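Local structure of post-proline cleaving enzyme (Rickettsia typhi, 4HVT) at residues F158-L163 and N171-I176; T357-V362 and E406-L411; V574-R579 and Q636-V641. The protein probably acts as a serine oligopeptidase that cuts short peptides on the carboxyl side of proline, as prolyl oligopeptidases do. All coordinates share one frame; numbering follows the deposited sequence.

Contact 1: F158-L163 and N171-I176. With EDO (1,2-ethanediol), chain B.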
loop_
_atom_site.group_PDB
_atom_site.type_symbol
_atom_site.label_atom_id
_atom_site.label_comp_id
_atom_site.label_asym_id
_atom_site.label_seq_id
_atom_site.Cartn_x
_atom_site.Cartn_y
_atom_site.Cartn_z
ATOM N N PHE A 158 -3.066 15.420 -13.299
ATOM C CA PHE A 158 -2.277 14.739 -14.320
ATOM C C PHE A 158 -1.980 15.728 -15.400
ATOM O O PHE A 158 -2.608 16.770 -15.480
ATOM C CB PHE A 158 -3.019 13.549 -14.917
ATOM C CG PHE A 158 -4.422 13.895 -15.365
ATOM C CD1 PHE A 158 -4.647 14.330 -16.669
ATOM C CD2 PHE A 158 -5.456 13.700 -14.522
ATOM C CE1 PHE A 158 -5.937 14.675 -17.066
ATOM C CE2 PHE A 158 -6.748 14.041 -14.908
ATOM C CZ PHE A 158 -6.980 14.495 -16.203
ATOM N N ARG A 159 -1.015 15.394 -16.259
ATOM C CA ARG A 159 -0.723 16.178 -17.427
ATOM C C ARG A 159 -0.390 15.241 -18.566
ATOM O O ARG A 159 0.348 14.248 -18.379
ATOM C CB ARG A 159 0.483 17.082 -17.214
ATOM C CG ARG A 159 0.311 18.131 -16.169
ATOM C CD ARG A 159 1.603 18.920 -16.058
ATOM N NE ARG A 159 1.892 19.694 -17.253
ATOM C CZ ARG A 159 2.971 20.464 -17.391
ATOM N NH1 ARG A 159 3.893 20.511 -16.429
ATOM N NH2 ARG A 159 3.156 21.152 -18.496
ATOM N N GLU A 160 -0.897 15.536 -19.745
ATOM C CA GLU A 160 -0.595 14.720 -20.934
ATOM C C GLU A 160 0.804 14.997 -21.477
ATOM O O GLU A 160 1.251 16.132 -21.492
ATOM C CB GLU A 160 -1.618 15.042 -22.023
ATOM C CG GLU A 160 -1.622 14.041 -23.172
ATOM C CD GLU A 160 -2.553 14.418 -24.294
ATOM O OE1 GLU A 160 -3.258 15.454 -24.213
ATOM O OE2 GLU A 160 -2.601 13.656 -25.269
ATOM N N TRP A 161 1.489 13.957 -21.913
ATOM C CA TRP A 161 2.902 14.023 -22.218
ATOM C C TRP A 161 3.181 13.186 -23.463
ATOM O O TRP A 161 2.523 12.190 -23.698
ATOM C CB TRP A 161 3.695 13.517 -21.000
ATOM C CG TRP A 161 5.200 13.552 -21.157
ATOM C CD1 TRP A 161 6.037 14.547 -20.747
ATOM C CD2 TRP A 161 6.035 12.485 -21.608
ATOM N NE1 TRP A 161 7.346 14.195 -20.994
ATOM C CE2 TRP A 161 7.375 12.927 -21.497
ATOM C CE3 TRP A 161 5.784 11.218 -22.103
ATOM C CZ2 TRP A 161 8.471 12.133 -21.882
ATOM C CZ3 TRP A 161 6.871 10.418 -22.518
ATOM C CH2 TRP A 161 8.193 10.883 -22.370
ATOM N N ASP A 162 4.110 13.642 -24.294
ATOM C CA ASP A 162 4.389 12.978 -25.562
ATOM C C ASP A 162 5.851 12.442 -25.677
ATOM O O ASP A 162 6.815 13.182 -25.533
ATOM C CB ASP A 162 4.100 13.887 -26.716
ATOM C CG ASP A 162 4.158 13.149 -28.055
ATOM O OD1 ASP A 162 5.281 13.014 -28.579
ATOM O OD2 ASP A 162 3.093 12.702 -28.592
ATOM N N LEU A 163 5.962 11.168 -25.974
ATOM C CA LEU A 163 7.278 10.450 -26.011
ATOM C C LEU A 163 8.187 10.888 -27.158
ATOM O O LEU A 163 9.423 10.945 -26.976
ATOM C CB LEU A 163 7.044 8.937 -26.076
ATOM C CG LEU A 163 8.254 7.997 -26.133
ATOM C CD1 LEU A 163 9.085 8.203 -24.885
ATOM C CD2 LEU A 163 7.762 6.566 -26.246
ATOM N N ASN A 171 -1.456 22.471 -24.274
ATOM C CA ASN A 171 -2.946 22.442 -24.268
ATOM C C ASN A 171 -3.535 21.018 -24.286
ATOM O O ASN A 171 -4.696 20.822 -24.677
ATOM C CB ASN A 171 -3.561 23.285 -25.413
ATOM C CG ASN A 171 -3.011 24.686 -25.450
ATOM O OD1 ASN A 171 -2.958 25.352 -24.423
ATOM N ND2 ASN A 171 -2.518 25.108 -26.598
ATOM N N GLY A 172 -2.740 20.031 -23.853
ATOM C CA GLY A 172 -3.211 18.658 -23.752
ATOM C C GLY A 172 -4.089 18.434 -22.552
ATOM O O GLY A 172 -4.373 19.374 -21.802
ATOM N N PHE A 173 -4.510 17.190 -22.336
ATOM C CA PHE A 173 -5.306 16.845 -21.155
ATOM C C PHE A 173 -4.595 17.153 -19.832
ATOM O O PHE A 173 -3.526 16.587 -19.544
ATOM C CB PHE A 173 -5.738 15.384 -21.194
ATOM C CG PHE A 173 -6.786 15.090 -22.233
ATOM C CD1 PHE A 173 -8.103 15.518 -22.054
ATOM C CD2 PHE A 173 -6.482 14.316 -23.344
ATOM C CE1 PHE A 173 -9.028 15.233 -22.987
ATOM C CE2 PHE A 173 -7.456 14.013 -24.312
ATOM C CZ PHE A 173 -8.718 14.454 -24.102
ATOM N N GLU A 174 -5.226 18.015 -19.038
ATOM C CA GLU A 174 -4.710 18.477 -17.728
ATOM C C GLU A 174 -5.925 19.155 -17.110
ATOM O O GLU A 174 -6.552 19.976 -17.808
ATOM C CB GLU A 174 -3.614 19.485 -17.958
ATOM C CG GLU A 174 -3.104 20.101 -16.673
ATOM C CD GLU A 174 -2.145 21.253 -16.895
ATOM O OE1 GLU A 174 -2.146 21.854 -17.987
ATOM O OE2 GLU A 174 -1.401 21.578 -15.930
ATOM N N PRO A 175 -6.272 18.819 -15.859
ATOM C CA PRO A 175 -7.542 19.296 -15.354
ATOM C C PRO A 175 -7.487 20.735 -14.838
ATOM O O PRO A 175 -7.437 20.951 -13.655
ATOM C CB PRO A 175 -7.864 18.313 -14.246
ATOM C CG PRO A 175 -6.533 17.914 -13.708
ATOM C CD PRO A 175 -5.649 17.872 -14.933
ATOM N N ILE A 176 -7.574 21.675 -15.746
ATOM C CA ILE A 176 -7.535 23.093 -15.451
ATOM C C ILE A 176 -8.787 23.785 -15.962
ATOM O O ILE A 176 -9.339 23.426 -17.012
ATOM C CB ILE A 176 -6.285 23.780 -16.035
ATOM C CG1 ILE A 176 -6.155 23.614 -17.548
ATOM C CG2 ILE A 176 -5.041 23.165 -15.420
ATOM C CD1 ILE A 176 -5.195 24.605 -18.197
HETATM C C1 EDO B . -7.337 18.696 -23.939
HETATM O O1 EDO B . -7.288 19.120 -25.319
HETATM C C2 EDO B . -8.782 18.820 -23.451
HETATM O O2 EDO B . -9.066 20.226 -23.402
HETATM O O HOH W 1 0.017 20.574 -19.386
#
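The Phe158 ring carries Pro175 CD over the centre of one face, a CH-pi contact with CD 3.8 Å from the ring centroid and 9° off its normal, while Phe173 O lies at the ring's edge near its plane. Across this part of the N-terminal beta-propeller, strand 155-162 receives the loop that follows strand 167-168, which makes an inverse gamma turn centred on Pro175. The Phe158 ring is brought face-on to the proline CD, its CG lying between the backbone N and the carbonyl carbon (chi1 50°), and Phe200 meets the same ring edge-to-face. The Phe173 ring has C1 of an ethanediol, probably from the crystallisation liquor, over one face and offset toward the rim; Glu160 OE1 approaches this ring obliquely, and Trp221 packs against it edge-to-face.

Glu160 and Phe173 are joined twice. Glu160 N donates to Phe173 O at 2.8 Å, and Phe173 N returns a straighter bond, 160° at the hydrogen, to Glu160 OE1 on the anti side of the carboxylate. Salt bridges from OE2 to Arg143 and Arg223 hold its other oxygen, which probably favours the ionised form.

On the more open side, the Arg159 and Glu174 chains run alongside each other in the same direction. Glu174 OE2 lies well out of the guanidinium plane, so the charges attract without an N-H directed at it; a water bridges instead, accepting from Arg159 NE at 3.0 Å and donating weakly to Glu174 OE1. Phe158 O is buried without a hydrogen-bonding partner and receives the CA-H of Glu174, with CA 3.5 Å from O.

Contact 2: T357-V362 and E406-L411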
loop_
_atom_site.group_PDB
_atom_site.type_symbol
_atom_site.label_atom_id
_atom_site.label_comp_id
_atom_site.label_asym_id
_atom_site.label_seq_id
_atom_site.Cartn_x
_atom_site.Cartn_y
_atom_site.Cartn_z
ATOM N N THR A 357 -1.123 -10.841 -16.405
ATOM C CA THR A 357 -1.361 -11.424 -17.709
ATOM C C THR A 357 -0.252 -11.018 -18.681
ATOM O O THR A 357 0.234 -9.867 -18.607
ATOM C CB THR A 357 -2.735 -10.891 -18.240
ATOM O OG1 THR A 357 -3.766 -11.241 -17.284
ATOM C CG2 THR A 357 -3.084 -11.529 -19.508
ATOM N N THR A 358 0.129 -11.960 -19.555
ATOM C CA THR A 358 0.968 -11.704 -20.731
ATOM C C THR A 358 0.136 -11.973 -21.977
ATOM O O THR A 358 -1.042 -12.374 -21.897
ATOM C CB THR A 358 2.258 -12.498 -20.756
ATOM O OG1 THR A 358 1.975 -13.891 -21.063
ATOM C CG2 THR A 358 3.014 -12.361 -19.457
ATOM N N LYS A 359 0.748 -11.754 -23.124
ATOM C CA LYS A 359 0.056 -11.995 -24.410
ATOM C C LYS A 359 -0.613 -13.361 -24.463
ATOM O O LYS A 359 -1.706 -13.513 -25.021
ATOM C CB LYS A 359 1.058 -11.884 -25.568
ATOM C CG LYS A 359 0.436 -11.905 -26.967
ATOM C CD LYS A 359 1.490 -11.944 -28.053
ATOM C CE LYS A 359 2.077 -10.598 -28.402
ATOM N NZ LYS A 359 3.052 -10.659 -29.532
ATOM N N ASP A 360 0.081 -14.389 -23.960
ATOM C CA ASP A 360 -0.401 -15.743 -24.124
ATOM C C ASP A 360 -0.417 -16.571 -22.821
ATOM O O ASP A 360 -0.691 -17.752 -22.861
ATOM C CB ASP A 360 0.399 -16.442 -25.211
ATOM C CG ASP A 360 1.836 -16.593 -24.859
ATOM O OD1 ASP A 360 2.260 -16.201 -23.764
ATOM O OD2 ASP A 360 2.572 -17.110 -25.729
ATOM N N ARG A 361 -0.216 -15.940 -21.661
ATOM C CA ARG A 361 -0.299 -16.667 -20.397
ATOM C C ARG A 361 -0.976 -15.825 -19.310
ATOM O O ARG A 361 -0.817 -14.598 -19.275
ATOM C CB ARG A 361 1.130 -17.033 -19.897
ATOM C CG ARG A 361 1.786 -18.072 -20.788
ATOM C CD ARG A 361 1.200 -19.453 -20.575
ATOM N NE ARG A 361 1.931 -20.478 -21.284
ATOM C CZ ARG A 361 1.699 -20.811 -22.562
ATOM N NH1 ARG A 361 0.793 -20.140 -23.306
ATOM N NH2 ARG A 361 2.399 -21.796 -23.160
ATOM N N VAL A 362 -1.634 -16.518 -18.392
ATOM C CA VAL A 362 -2.131 -15.928 -17.161
ATOM C C VAL A 362 -1.282 -16.516 -16.023
ATOM O O VAL A 362 -1.067 -17.724 -15.982
ATOM C CB VAL A 362 -3.558 -16.353 -16.940
ATOM C CG1 VAL A 362 -4.075 -15.760 -15.646
ATOM C CG2 VAL A 362 -4.401 -15.965 -18.181
ATOM N N GLU A 406 -0.525 -7.030 -23.684
ATOM C CA GLU A 406 0.022 -6.581 -24.970
ATOM C C GLU A 406 1.425 -7.192 -25.216
ATOM O O GLU A 406 1.841 -7.345 -26.355
ATOM C CB GLU A 406 0.110 -5.075 -25.071
ATOM C CG GLU A 406 0.561 -4.677 -26.475
ATOM C CD GLU A 406 0.322 -3.246 -26.833
ATOM O OE1 GLU A 406 -0.439 -2.566 -26.122
ATOM O OE2 GLU A 406 0.919 -2.825 -27.844
ATOM N N GLU A 407 2.136 -7.537 -24.159
ATOM C CA GLU A 407 3.535 -7.942 -24.225
ATOM C C GLU A 407 3.690 -9.458 -23.983
ATOM O O GLU A 407 3.130 -10.027 -23.030
ATOM C CB GLU A 407 4.338 -7.170 -23.150
ATOM C CG GLU A 407 4.409 -5.675 -23.381
ATOM C CD GLU A 407 5.270 -5.278 -24.568
ATOM O OE1 GLU A 407 6.156 -6.060 -25.002
ATOM O OE2 GLU A 407 5.059 -4.165 -25.067
ATOM N N GLU A 408 4.500 -10.119 -24.816
ATOM C CA GLU A 408 4.908 -11.507 -24.564
ATOM C C GLU A 408 5.861 -11.662 -23.355
ATOM O O GLU A 408 5.774 -12.648 -22.684
ATOM C CB GLU A 408 5.621 -12.087 -25.798
ATOM C CG GLU A 408 4.604 -12.271 -26.920
ATOM C CD GLU A 408 5.186 -12.669 -28.243
ATOM O OE1 GLU A 408 6.346 -12.298 -28.526
ATOM O OE2 GLU A 408 4.452 -13.343 -29.010
ATOM N N GLU A 409 6.744 -10.694 -23.144
ATOM C CA GLU A 409 7.741 -10.728 -22.083
ATOM C C GLU A 409 7.294 -9.934 -20.859
ATOM O O GLU A 409 6.485 -9.024 -20.929
ATOM C CB GLU A 409 9.084 -10.198 -22.573
ATOM C CG GLU A 409 9.669 -11.066 -23.675
ATOM C CD GLU A 409 11.085 -10.630 -24.119
ATOM O OE1 GLU A 409 11.476 -9.446 -24.007
ATOM O OE2 GLU A 409 11.806 -11.499 -24.626
ATOM N N ALA A 410 7.876 -10.275 -19.724
ATOM C CA ALA A 410 7.481 -9.720 -18.427
ATOM C C ALA A 410 8.711 -9.752 -17.503
ATOM O O ALA A 410 9.644 -10.504 -17.763
ATOM C CB ALA A 410 6.353 -10.545 -17.811
ATOM N N LEU A 411 8.687 -8.946 -16.466
ATOM C CA LEU A 411 9.728 -8.949 -15.429
ATOM C C LEU A 411 9.193 -9.480 -14.133
ATOM O O LEU A 411 8.150 -9.002 -13.626
ATOM C CB LEU A 411 10.356 -7.588 -15.227
ATOM C CG LEU A 411 11.120 -7.059 -16.458
ATOM C CD1 LEU A 411 11.452 -5.597 -16.303
ATOM C CD2 LEU A 411 12.386 -7.885 -16.724
HETATM O O HOH W 2 4.119 -15.177 -22.125
HETATM O O HOH W 3 2.169 -14.905 -28.121
#
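In the conformer given, one of two deposited for Lys359, NZ forms a salt bridge with Glu408 OE2 at 3.1 Å. The two chains cross, and the lysine bends at chi3 (-82°) to swing its ammonium over to the carboxylate; in that conformer their aliphatic parts also meet. The site joins two sheets of the beta-propeller: residues 357-362 form the turn of the beta-hairpin 350-357/362-368, while the segment 406-411 leads into strand 410-415 of the next sheet.

One direct backbone hydrogen bond links the segments, from Lys359 N to Glu407 O at 2.9 Å. The donor stands 50° out of the carbonyl plane, above it. Within the turn, Thr358 N is bonded to Arg361 O, and Thr358 OG1 takes weak bonds from Asp360 N and Arg361 N.

Two waters extend the polar network. One accepts from Thr358 OG1 at 2.7 Å and donates to both Asp360 OD1 and Glu408 O, tying the turn to the opposing backbone. The second donates to Asp360 OD2 and to Glu408 OE2, the latter at 2.9 Å, and so sits between two acidic groups; Asp360 OD2 is also bonded to His430.

Apolar contact is slight. Thr358 CG2 lies 4.1 Å from Ala410 CB, on the buried side of the junction.

The bridging water, and the lysine in this conformer, would be expected to ease the repulsion between the carboxylates of Asp360 and Glu408. The neighbouring sheets are thus joined here chiefly by backbone, ionic and water-mediated bonds, with the ion pair at the solvent-accessible surface, where solvent probably weakens it.

Contact 3: V574-R579 and Q636-V641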
loop_
_atom_site.group_PDB
_atom_site.type_symbol
_atom_site.label_atom_id
_atom_site.label_comp_id
_atom_site.label_asym_id
_atom_site.label_seq_id
_atom_site.Cartn_x
_atom_site.Cartn_y
_atom_site.Cartn_z
ATOM N N VAL A 574 -2.643 0.769 21.026
ATOM C CA VAL A 574 -3.362 -0.177 21.872
ATOM C C VAL A 574 -2.398 -1.083 22.673
ATOM O O VAL A 574 -2.579 -1.277 23.883
ATOM C CB VAL A 574 -4.336 -1.046 21.099
ATOM C CG1 VAL A 574 -4.878 -2.131 22.022
ATOM C CG2 VAL A 574 -5.430 -0.195 20.481
ATOM N N ALA A 575 -1.399 -1.641 22.006
ATOM C CA ALA A 575 -0.481 -2.566 22.641
ATOM C C ALA A 575 0.170 -1.898 23.850
ATOM O O ALA A 575 0.295 -2.478 24.936
ATOM C CB ALA A 575 0.575 -3.062 21.662
ATOM N N MET A 576 0.628 -0.661 23.671
ATOM C CA MET A 576 1.452 -0.043 24.692
ATOM C C MET A 576 0.583 0.460 25.832
ATOM O O MET A 576 1.066 0.599 26.964
ATOM C CB MET A 576 2.264 1.118 24.109
ATOM C CG MET A 576 1.494 2.376 23.754
ATOM S SD MET A 576 2.474 3.779 23.153
ATOM C CE MET A 576 2.944 4.473 24.667
ATOM N N THR A 577 -0.694 0.717 25.547
ATOM C CA THR A 577 -1.592 1.118 26.606
ATOM C C THR A 577 -2.224 -0.097 27.351
ATOM O O THR A 577 -2.452 -0.019 28.536
ATOM C CB THR A 577 -2.677 2.131 26.142
ATOM O OG1 THR A 577 -3.426 1.595 25.041
ATOM C CG2 THR A 577 -2.024 3.491 25.709
ATOM N N GLN A 578 -2.535 -1.202 26.690
ATOM C CA GLN A 578 -2.996 -2.422 27.405
ATOM C C GLN A 578 -1.948 -3.218 28.103
ATOM O O GLN A 578 -2.198 -3.820 29.185
ATOM C CB GLN A 578 -3.688 -3.348 26.408
ATOM C CG GLN A 578 -4.987 -2.852 25.988
ATOM C CD GLN A 578 -5.762 -3.848 25.150
ATOM O OE1 GLN A 578 -5.236 -4.852 24.720
ATOM N NE2 GLN A 578 -7.023 -3.580 24.963
ATOM N N ARG A 579 -0.752 -3.250 27.519
ATOM C CA ARG A 579 0.299 -4.122 27.994
ATOM C C ARG A 579 1.668 -3.408 28.071
ATOM O O ARG A 579 2.687 -3.863 27.482
ATOM C CB ARG A 579 0.345 -5.377 27.127
ATOM C CG ARG A 579 -0.902 -6.234 27.139
ATOM C CD ARG A 579 -1.159 -6.930 28.479
ATOM N NE ARG A 579 -0.122 -7.848 28.876
ATOM C CZ ARG A 579 0.028 -9.099 28.447
ATOM N NH1 ARG A 579 -0.804 -9.628 27.534
ATOM N NH2 ARG A 579 1.067 -9.806 28.904
ATOM N N GLN A 636 0.903 6.005 35.127
ATOM C CA GLN A 636 1.466 4.801 34.538
ATOM C C GLN A 636 2.706 5.121 33.688
ATOM O O GLN A 636 2.728 6.061 32.895
ATOM C CB GLN A 636 0.407 4.020 33.755
ATOM C CG GLN A 636 0.959 2.824 32.964
ATOM C CD GLN A 636 1.334 1.617 33.812
ATOM O OE1 GLN A 636 0.562 1.191 34.680
ATOM N NE2 GLN A 636 2.520 1.051 33.569
ATOM N N LYS A 637 3.748 4.326 33.855
ATOM C CA LYS A 637 4.915 4.466 32.965
ATOM C C LYS A 637 4.578 3.762 31.702
ATOM O O LYS A 637 4.338 2.595 31.776
ATOM C CB LYS A 637 6.157 3.796 33.540
ATOM N N TYR A 638 4.589 4.457 30.573
ATOM C CA TYR A 638 4.471 3.774 29.255
ATOM C C TYR A 638 5.856 3.629 28.631
ATOM O O TYR A 638 6.799 4.356 28.969
ATOM C CB TYR A 638 3.460 4.537 28.378
ATOM C CG TYR A 638 2.086 4.455 28.952
ATOM C CD1 TYR A 638 1.358 3.272 28.882
ATOM C CD2 TYR A 638 1.490 5.553 29.617
ATOM C CE1 TYR A 638 0.087 3.177 29.435
ATOM C CE2 TYR A 638 0.244 5.460 30.181
ATOM C CZ TYR A 638 -0.452 4.285 30.107
ATOM O OH TYR A 638 -1.712 4.221 30.670
ATOM N N PRO A 639 5.995 2.649 27.707
ATOM C CA PRO A 639 7.257 2.555 26.991
ATOM C C PRO A 639 7.418 3.848 26.194
ATOM O O PRO A 639 6.406 4.418 25.755
ATOM C CB PRO A 639 7.086 1.334 26.081
ATOM C CG PRO A 639 5.676 0.968 26.123
ATOM C CD PRO A 639 5.004 1.663 27.289
ATOM N N THR A 640 8.671 4.291 26.051
ATOM C CA THR A 640 9.027 5.468 25.264
ATOM C C THR A 640 8.492 5.269 23.864
ATOM O O THR A 640 8.617 4.184 23.310
ATOM C CB THR A 640 10.552 5.697 25.218
ATOM O OG1 THR A 640 10.861 6.943 24.584
ATOM C CG2 THR A 640 11.338 4.554 24.580
ATOM N N VAL A 641 7.873 6.311 23.330
ATOM C CA VAL A 641 7.187 6.211 22.066
ATOM C C VAL A 641 7.608 7.346 21.146
ATOM O O VAL A 641 7.754 8.504 21.564
ATOM C CB VAL A 641 5.653 6.164 22.225
ATOM C CG1 VAL A 641 5.167 7.330 23.031
ATOM C CG2 VAL A 641 4.941 6.150 20.880
HETATM O O HOH W 4 -3.281 2.146 30.379
#
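The C-terminal turn of helix 567-578 packs against the chain entering strand 640-646 with no direct hydrogen bond between the segments, Met576 and Tyr638 being closest in backbone register with their CA atoms 6.7 Å apart. Met576 supplies most of the surface that 574-579 brings to the contact. Its CG lies between the backbone N and the carbonyl carbon (chi1 72°), and a bend at chi3 brings the methyl group against Tyr638, Pro639 and Val641: CE is 3.7 Å from Tyr638 CB, 3.6 Å from Pro639 O and 4.0 Å from Val641 CG1. Nearer the backbone, Met576 CB rests against Pro639 CG. Val586 of strand 585-589 and Phe660 of helix 655-664 also touch Met576, placing it in a layer between helix and sheet of the alpha/beta-hydrolase fold.

The Tyr638 side chain crosses that of Met576 at about a right angle. Its ring turns an edge toward the helix backbone, with CD1 3.3 Å from Met576 O, which lies near the ring plane. Thr577 CA approaches CE1 obliquely at 3.9 Å. Gln636 CG covers one face of the ring, offset toward the rim, and the glutamine's NE2 is fixed by a bond to Lys637 O.

At the phenol end, a water in the ring plane accepts from Tyr638 OH at 2.6 Å and donates to Thr577 O, bridging the two segments. The hydroxyl also receives a hydrogen bond from Ser633 N, which helps set the ring's position. The helix follows the probable nucleophile elbow of the fold, but this contact lies at its far end. Apolar packing therefore joins helix to strand, while the polar link seen between the segments is a water at the tyrosine hydroxyl.

Contacts 1 and 2 both belong to the beta-propeller, with centres 29 Å apart and no touch between them, whereas contact 3 lies in the alpha/beta-hydrolase part, about 50 Å from either centre and on the opposite side of the chain's centre. Contact 1 joins a strand to a loop following within the same run of chain and is partly buried, combining aromatic packing with backbone and carboxylate bonds. Contact 2 links turns of successive sheets at a more accessible place and relies on charge and water. Contact 3 is buried, pairs a helix with a strand entry, and is mainly apolar. No secondary-structure element is shared among the three.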